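Local atomic coordinates of vacuolar protein sorting-associated protein IST1 (Saccharomyces cerevisiae, PDB entry 3GGY), a protein that regulates recruitment of the ATPase VPS4 to the ESCRT-III complex during a late step of cargo sorting into multivesicular bodies. Residues A[59-64]-A[166-171]; A[39-44]-A[174-179]; A[25-30]-A[72-77]. All coordinates share one frame; numbering follows the deposited sequence.

Contact 1: residues A[59-64]-A[166-171]; sequences TLIHDD and EELVDL
Ile61 reaches from one helix to the other and sets CD1 against both Val169 and Leu168 and CG2 against Leu168, in a wholly apolar contact. Its CG1 stands anti to the carbonyl carbon (chi1 -73°), and the chain runs on extended, which carries CD1 out to the helix opposite. There CD1 meets Val169 CG2 at 3.9 Å, and the same methyl comes within 4.0 Å of Leu168 CG. The other branch, CG2, lies 4.0 Å from Leu168 CD2. Leu168, with CG anti to its backbone nitrogen (chi1 -178°), brings CG and CD2 up to Ile61 and slides past it in the opposite direction; Val169 instead crosses Ile61 at about a right angle and offers one methyl. Ile61 and Val169 are buried, whereas Leu168 closes the contact at a partly exposed edge.

Pro164 and Tyr172 also touch Ile61, and Val169 packs on His54 and Val57 of helix 50-82. The adjacent Leu60 touches Ala34 and Arg38 of helix 8-46, and Asp64, about one turn on from Ile61, forms a salt bridge with Arg38 and a hydrogen bond with Tyr172. Helix 50-82 thus lies against helix 8-46 through Leu60 and receives the start of helix 166-179 on Ile61.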
# COMPACT_ATOMS: atom_id res chain seq x y z
N THR A 59 -0.46 -9.69 -12.88
CA THR A 59 0.29 -9.67 -11.63
C THR A 59 1.00 -8.32 -11.48
O THR A 59 1.01 -7.73 -10.40
CB THR A 59 1.33 -10.80 -11.59
OG1 THR A 59 0.66 -12.07 -11.71
CG2 THR A 59 2.12 -10.77 -10.29
N LEU A 60 1.59 -7.85 -12.57
CA LEU A 60 2.29 -6.57 -12.57
C LEU A 60 1.36 -5.42 -12.19
O LEU A 60 1.73 -4.51 -11.46
CB LEU A 60 2.90 -6.32 -13.95
CG LEU A 60 3.57 -4.97 -14.22
CD1 LEU A 60 4.67 -4.71 -13.20
CD2 LEU A 60 4.14 -4.97 -15.63
N ILE A 61 0.13 -5.46 -12.71
CA ILE A 61 -0.85 -4.43 -12.41
C ILE A 61 -1.09 -4.37 -10.91
O ILE A 61 -1.12 -3.29 -10.32
CB ILE A 61 -2.18 -4.71 -13.15
CG1 ILE A 61 -1.98 -4.42 -14.64
CG2 ILE A 61 -3.31 -3.85 -12.59
CD1 ILE A 61 -3.13 -4.87 -15.52
N HIS A 62 -1.24 -5.54 -10.29
CA HIS A 62 -1.45 -5.58 -8.85
C HIS A 62 -0.20 -5.10 -8.13
O HIS A 62 -0.29 -4.40 -7.12
CB HIS A 62 -1.84 -6.98 -8.39
CG HIS A 62 -1.98 -7.10 -6.91
ND1 HIS A 62 -0.90 -7.20 -6.06
CD2 HIS A 62 -3.08 -7.07 -6.12
CE1 HIS A 62 -1.32 -7.22 -4.81
NE2 HIS A 62 -2.64 -7.15 -4.82
N ASP A 63 0.97 -5.49 -8.63
CA ASP A 63 2.23 -5.07 -8.01
C ASP A 63 2.35 -3.55 -8.00
O ASP A 63 2.80 -2.97 -7.01
CB ASP A 63 3.43 -5.68 -8.73
CG ASP A 63 3.54 -7.18 -8.54
OD1 ASP A 63 3.00 -7.70 -7.54
OD2 ASP A 63 4.19 -7.84 -9.38
N ASP A 64 1.97 -2.90 -9.10
CA ASP A 64 2.05 -1.44 -9.19
C ASP A 64 1.07 -0.77 -8.22
O ASP A 64 1.39 0.24 -7.61
CB ASP A 64 1.76 -0.96 -10.62
CG ASP A 64 2.96 -1.15 -11.55
OD1 ASP A 64 4.09 -1.34 -11.05
OD2 ASP A 64 2.75 -1.08 -12.78
N GLU A 166 -9.65 -6.01 -19.25
CA GLU A 166 -8.80 -6.28 -20.41
C GLU A 166 -8.24 -5.02 -21.05
O GLU A 166 -7.15 -5.05 -21.64
CB GLU A 166 -9.58 -7.09 -21.45
CG GLU A 166 -9.82 -8.53 -21.04
CD GLU A 166 -8.53 -9.25 -20.65
OE1 GLU A 166 -7.95 -8.90 -19.60
OE2 GLU A 166 -8.10 -10.15 -21.40
N GLU A 167 -8.96 -3.91 -20.94
CA GLU A 167 -8.51 -2.65 -21.51
C GLU A 167 -7.21 -2.19 -20.84
O GLU A 167 -6.31 -1.67 -21.51
CB GLU A 167 -9.57 -1.56 -21.35
CG GLU A 167 -10.95 -1.95 -21.88
CD GLU A 167 -11.75 -2.76 -20.88
OE1 GLU A 167 -12.09 -2.22 -19.81
OE2 GLU A 167 -12.05 -3.94 -21.16
N LEU A 168 -7.12 -2.39 -19.53
CA LEU A 168 -5.92 -1.99 -18.79
C LEU A 168 -4.76 -2.94 -19.08
O LEU A 168 -3.61 -2.52 -19.15
CB LEU A 168 -6.21 -1.96 -17.28
CG LEU A 168 -5.04 -1.51 -16.40
CD1 LEU A 168 -4.58 -0.13 -16.81
CD2 LEU A 168 -5.47 -1.52 -14.95
N VAL A 169 -5.07 -4.23 -19.23
CA VAL A 169 -4.03 -5.20 -19.54
C VAL A 169 -3.45 -4.84 -20.91
O VAL A 169 -2.24 -4.84 -21.10
CB VAL A 169 -4.58 -6.64 -19.57
CG1 VAL A 169 -3.51 -7.60 -20.06
CG2 VAL A 169 -5.04 -7.04 -18.18
N ASP A 170 -4.33 -4.53 -21.86
CA ASP A 170 -3.89 -4.16 -23.20
C ASP A 170 -3.03 -2.91 -23.15
O ASP A 170 -2.03 -2.80 -23.86
CB ASP A 170 -5.07 -3.91 -24.14
CG ASP A 170 -5.80 -5.18 -24.52
OD1 ASP A 170 -5.20 -6.27 -24.39
OD2 ASP A 170 -6.97 -5.08 -24.96
N LEU A 171 -3.42 -1.96 -22.30
CA LEU A 171 -2.67 -0.73 -22.18
C LEU A 171 -1.27 -1.03 -21.64
O LEU A 171 -0.28 -0.49 -22.13
CB LEU A 171 -3.39 0.25 -21.24
CG LEU A 171 -2.70 1.60 -21.03
CD1 LEU A 171 -2.56 2.31 -22.37
CD2 LEU A 171 -3.51 2.45 -20.05

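Contact 2: residues A[39-44]-A[174-179]; sequences RQVAQL and KEIAKT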
# COMPACT_ATOMS: atom_id res chain seq x y z
N ARG A 39 10.36 -6.31 -18.15
CA ARG A 39 11.33 -6.84 -19.10
C ARG A 39 10.96 -8.27 -19.46
O ARG A 39 11.08 -8.69 -20.60
CB ARG A 39 12.74 -6.88 -18.50
CG ARG A 39 13.29 -5.56 -18.01
CD ARG A 39 14.67 -5.80 -17.41
NE ARG A 39 15.61 -6.29 -18.42
CZ ARG A 39 16.75 -6.92 -18.14
NH1 ARG A 39 17.10 -7.14 -16.87
NH2 ARG A 39 17.55 -7.32 -19.12
N GLN A 40 10.53 -9.02 -18.45
CA GLN A 40 10.16 -10.42 -18.65
C GLN A 40 8.89 -10.58 -19.48
O GLN A 40 8.75 -11.55 -20.22
CB GLN A 40 10.03 -11.10 -17.29
CG GLN A 40 11.33 -11.00 -16.48
CD GLN A 40 11.23 -11.58 -15.09
OE1 GLN A 40 10.30 -11.30 -14.34
NE2 GLN A 40 12.22 -12.40 -14.72
N VAL A 41 7.97 -9.62 -19.37
CA VAL A 41 6.75 -9.66 -20.17
C VAL A 41 7.18 -9.45 -21.63
O VAL A 41 6.68 -10.11 -22.53
CB VAL A 41 5.76 -8.54 -19.77
CG1 VAL A 41 4.65 -8.42 -20.81
CG2 VAL A 41 5.15 -8.86 -18.41
N ALA A 42 8.11 -8.53 -21.84
CA ALA A 42 8.60 -8.24 -23.18
C ALA A 42 9.22 -9.49 -23.79
O ALA A 42 9.01 -9.78 -24.97
CB ALA A 42 9.62 -7.11 -23.14
N GLN A 43 9.96 -10.24 -22.99
CA GLN A 43 10.61 -11.46 -23.46
C GLN A 43 9.57 -12.52 -23.81
O GLN A 43 9.75 -13.28 -24.76
CB GLN A 43 11.59 -11.98 -22.40
CG GLN A 43 12.44 -13.16 -22.83
CD GLN A 43 13.20 -12.91 -24.13
OE1 GLN A 43 13.73 -11.82 -24.35
NE2 GLN A 43 13.28 -13.93 -24.97
N LEU A 44 8.49 -12.57 -23.04
CA LEU A 44 7.42 -13.52 -23.31
C LEU A 44 6.77 -13.18 -24.65
O LEU A 44 6.41 -14.07 -25.42
CB LEU A 44 6.36 -13.49 -22.20
CG LEU A 44 6.78 -14.10 -20.86
CD1 LEU A 44 5.76 -13.75 -19.79
CD2 LEU A 44 6.92 -15.60 -21.01
N LYS A 174 0.91 -2.53 -24.35
CA LYS A 174 1.35 -1.51 -25.29
C LYS A 174 2.46 -0.64 -24.72
O LYS A 174 3.40 -0.27 -25.43
CB LYS A 174 0.17 -0.63 -25.72
CG LYS A 174 -0.91 -1.38 -26.49
CD LYS A 174 -2.04 -0.45 -26.88
CE LYS A 174 -3.15 -1.22 -27.59
NZ LYS A 174 -4.28 -0.32 -27.97
N GLU A 175 2.37 -0.31 -23.43
CA GLU A 175 3.41 0.52 -22.83
C GLU A 175 4.70 -0.28 -22.65
O GLU A 175 5.79 0.26 -22.80
CB GLU A 175 2.91 1.12 -21.51
CG GLU A 175 1.60 1.89 -21.68
CD GLU A 175 1.17 2.68 -20.46
OE1 GLU A 175 1.44 2.23 -19.33
OE2 GLU A 175 0.54 3.74 -20.64
N ILE A 176 4.58 -1.57 -22.37
CA ILE A 176 5.77 -2.39 -22.23
C ILE A 176 6.41 -2.55 -23.61
O ILE A 176 7.63 -2.57 -23.74
CB ILE A 176 5.43 -3.79 -21.66
CG1 ILE A 176 5.01 -3.65 -20.19
CG2 ILE A 176 6.63 -4.73 -21.77
CD1 ILE A 176 4.46 -4.93 -19.59
N ALA A 177 5.58 -2.64 -24.65
CA ALA A 177 6.11 -2.78 -26.00
C ALA A 177 6.89 -1.53 -26.40
O ALA A 177 7.90 -1.62 -27.10
CB ALA A 177 4.97 -3.03 -26.98
N LYS A 178 6.43 -0.36 -25.96
CA LYS A 178 7.14 0.87 -26.30
C LYS A 178 8.48 0.91 -25.58
O LYS A 178 9.51 1.20 -26.18
CB LYS A 178 6.32 2.10 -25.93
CG LYS A 178 7.03 3.40 -26.35
CD LYS A 178 6.20 4.63 -26.11
CE LYS A 178 6.92 5.86 -26.64
NZ LYS A 178 6.11 7.09 -26.45
N THR A 179 8.46 0.62 -24.28
CA THR A 179 9.68 0.64 -23.49
C THR A 179 10.77 -0.27 -24.05
O THR A 179 11.94 0.12 -24.11
CB THR A 179 9.41 0.21 -22.03
OG1 THR A 179 8.53 1.16 -21.42
CG2 THR A 179 10.70 0.15 -21.23
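Ile176 packs against the side chains of Val41 and Ala42, and with 69 Å² buried it supplies more than half of the surface hidden here. Its two branches divide the work. The longer one ends in CD1, which presses on Val41, 3.7 Å from CG1 and 3.8 Å from CB, with CG2 of the valine slightly farther away. The methyl thus rests against the branch point of Val41 as well as against one of its arms, and the two side chains cross at about a right angle. The shorter branch, CG2, lies 4.1 Å from Ala42 CB and equally near the backbone nitrogen of Ala42. With CG1 of Ile176 anti to the carbonyl carbon (chi1 -70°) and CG2 anti to the backbone nitrogen, the long branch is turned to Val41 and the short one to Ala42.

The N-terminal domain of IST1 has an ESCRT-III-like fold, in which two long helices form a hairpin and shorter helices pack on it. Here the long helix 8-46 and the short helix 166-179 meet near the closed end of that hairpin. The small side chain of Ala42 goes with a close approach of the backbones, its CA lying 6.6 Å from that of Ile176.

Helix 50-82 also borders the contact: its residues Arg56 and Val57 touch Val41, and its Leu60 touches Ile176. Beyond helix 166-179, Tyr180 touches Ala42 and also packs on Arg39.

Contact 3: residues A[25-30]-A[72-77]; sequences YAQEKQ and ILELYC
A single side-chain hydrogen bond between Gln27 and Glu74 joins the two long helices of the hairpin at a partly exposed position near the centre of the chain. Gln27 NE2 donates to Glu74 OE1 over 2.7 Å, with an N-H...O angle of 158°. The acceptor lies close to the amide plane of the glutamine, while the amide approaches OE1 from its anti side, tilted 20° from the carboxylate plane. The CA atoms of Gln27 and Glu74 are 9.5 Å apart, and the extended chain of Gln27 carries NE2 about halfway across; the two side chains cross at about a right angle. Glu74 starts with CG anti to its backbone nitrogen (chi1 -177°), which runs the chain past the end of Gln27 and brings OE1 up to NE2. The second oxygen, OE2, forms a salt bridge with Arg24, about one turn before Gln27 on helix 8-46, so that both carboxylate oxygens are bound by that helix. A leucine in place of Gln27 would probably deprive OE1 of this donor and leave Arg24 to hold the carboxylate from the OE2 side.

On the buried side of the pair, Leu73 and Cys77 pack on Leu23 of helix 8-46, and helix 105-115 lies against both through Ala115 and Leu112. Farther round helix 50-82, Ile72 meets helix 153-159.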
# COMPACT_ATOMS: atom_id res chain seq x y z
N TYR A 25 12.06 1.03 2.04
CA TYR A 25 12.87 -0.07 1.53
C TYR A 25 12.04 -1.03 0.69
O TYR A 25 12.49 -1.53 -0.34
CB TYR A 25 13.52 -0.82 2.69
CG TYR A 25 14.59 -1.80 2.26
CD1 TYR A 25 15.73 -1.35 1.59
CD2 TYR A 25 14.47 -3.16 2.51
CE1 TYR A 25 16.73 -2.24 1.19
CE2 TYR A 25 15.46 -4.06 2.11
CZ TYR A 25 16.59 -3.59 1.45
OH TYR A 25 17.57 -4.47 1.06
N ALA A 26 10.81 -1.30 1.14
CA ALA A 26 9.92 -2.20 0.42
C ALA A 26 9.56 -1.59 -0.93
O ALA A 26 9.47 -2.31 -1.93
CB ALA A 26 8.65 -2.45 1.24
N GLN A 27 9.36 -0.28 -0.97
CA GLN A 27 9.03 0.41 -2.22
C GLN A 27 10.18 0.26 -3.20
O GLN A 27 9.98 -0.10 -4.36
CB GLN A 27 8.81 1.90 -1.98
CG GLN A 27 7.53 2.25 -1.26
CD GLN A 27 7.48 3.72 -0.91
OE1 GLN A 27 7.64 4.58 -1.77
NE2 GLN A 27 7.28 4.01 0.37
N GLU A 28 11.38 0.57 -2.73
CA GLU A 28 12.59 0.48 -3.54
C GLU A 28 12.70 -0.90 -4.17
O GLU A 28 12.84 -1.04 -5.39
CB GLU A 28 13.81 0.77 -2.67
CG GLU A 28 15.15 0.41 -3.30
CD GLU A 28 16.32 0.64 -2.37
OE1 GLU A 28 17.46 0.27 -2.74
OE2 GLU A 28 16.12 1.19 -1.26
N LYS A 29 12.64 -1.92 -3.32
CA LYS A 29 12.74 -3.30 -3.76
C LYS A 29 11.64 -3.69 -4.73
O LYS A 29 11.91 -4.25 -5.79
CB LYS A 29 12.68 -4.23 -2.55
CG LYS A 29 12.78 -5.71 -2.89
CD LYS A 29 12.79 -6.57 -1.63
CE LYS A 29 12.98 -8.04 -1.97
NZ LYS A 29 12.99 -8.89 -0.75
N GLN A 30 10.40 -3.39 -4.38
CA GLN A 30 9.29 -3.75 -5.24
C GLN A 30 9.26 -3.01 -6.57
O GLN A 30 8.78 -3.55 -7.57
CB GLN A 30 7.98 -3.57 -4.47
CG GLN A 30 7.80 -4.64 -3.40
CD GLN A 30 6.56 -4.44 -2.55
OE1 GLN A 30 5.52 -4.02 -3.05
NE2 GLN A 30 6.67 -4.75 -1.26
N ILE A 72 1.55 5.73 -0.13
CA ILE A 72 0.57 6.44 0.68
C ILE A 72 0.78 6.14 2.17
O ILE A 72 0.73 7.04 3.01
CB ILE A 72 -0.86 6.03 0.27
CG1 ILE A 72 -1.10 6.37 -1.20
CG2 ILE A 72 -1.88 6.73 1.17
CD1 ILE A 72 -2.34 5.74 -1.80
N LEU A 73 1.04 4.88 2.50
CA LEU A 73 1.25 4.53 3.90
C LEU A 73 2.48 5.23 4.47
O LEU A 73 2.50 5.61 5.64
CB LEU A 73 1.37 3.01 4.05
CG LEU A 73 0.13 2.20 3.66
CD1 LEU A 73 0.42 0.71 3.88
CD2 LEU A 73 -1.08 2.64 4.49
N GLU A 74 3.50 5.41 3.63
CA GLU A 74 4.72 6.08 4.06
C GLU A 74 4.36 7.50 4.47
O GLU A 74 4.82 8.00 5.50
CB GLU A 74 5.75 6.13 2.93
CG GLU A 74 7.08 6.75 3.35
CD GLU A 74 7.92 7.22 2.17
OE1 GLU A 74 7.85 6.59 1.09
OE2 GLU A 74 8.68 8.20 2.33
N LEU A 75 3.55 8.16 3.64
CA LEU A 75 3.13 9.53 3.93
C LEU A 75 2.32 9.59 5.21
O LEU A 75 2.49 10.52 5.99
CB LEU A 75 2.31 10.10 2.76
CG LEU A 75 3.09 10.43 1.49
CD1 LEU A 75 2.19 11.24 0.57
CD2 LEU A 75 4.35 11.24 1.83
N TYR A 76 1.45 8.61 5.44
CA TYR A 76 0.66 8.60 6.66
C TYR A 76 1.57 8.46 7.88
O TYR A 76 1.33 9.07 8.92
CB TYR A 76 -0.36 7.46 6.67
CG TYR A 76 -1.61 7.70 5.83
CD1 TYR A 76 -2.23 8.95 5.81
CD2 TYR A 76 -2.21 6.66 5.12
CE1 TYR A 76 -3.41 9.16 5.09
CE2 TYR A 76 -3.38 6.85 4.41
CZ TYR A 76 -3.98 8.10 4.40
OH TYR A 76 -5.15 8.29 3.70
N CYS A 77 2.61 7.64 7.76
CA CYS A 77 3.55 7.45 8.85
C CYS A 77 4.29 8.74 9.16
O CYS A 77 4.50 9.08 10.32
CB CYS A 77 4.57 6.38 8.51
SG CYS A 77 3.94 4.70 8.67

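Together the three contacts tie helix 8-46, helix 50-82 and helix 166-179 to one another in pairs, each helix serving two of them. Contacts 1 and 2 are neighbours, with centres 12 Å apart, and they touch directly: Leu60 CD2 lies 4.0 Å from Ile176 CD1, so apolar packing is continuous where the short helix meets both arms of the hairpin. Contact 3 joins the same two arms farther along. Its centre is 21 Å from that of contact 1 and 25 Å from that of contact 2, and it touches neither, the nearest atoms being about 5 Å and about 10 Å away. It is polar, whereas the other two are apolar and buried.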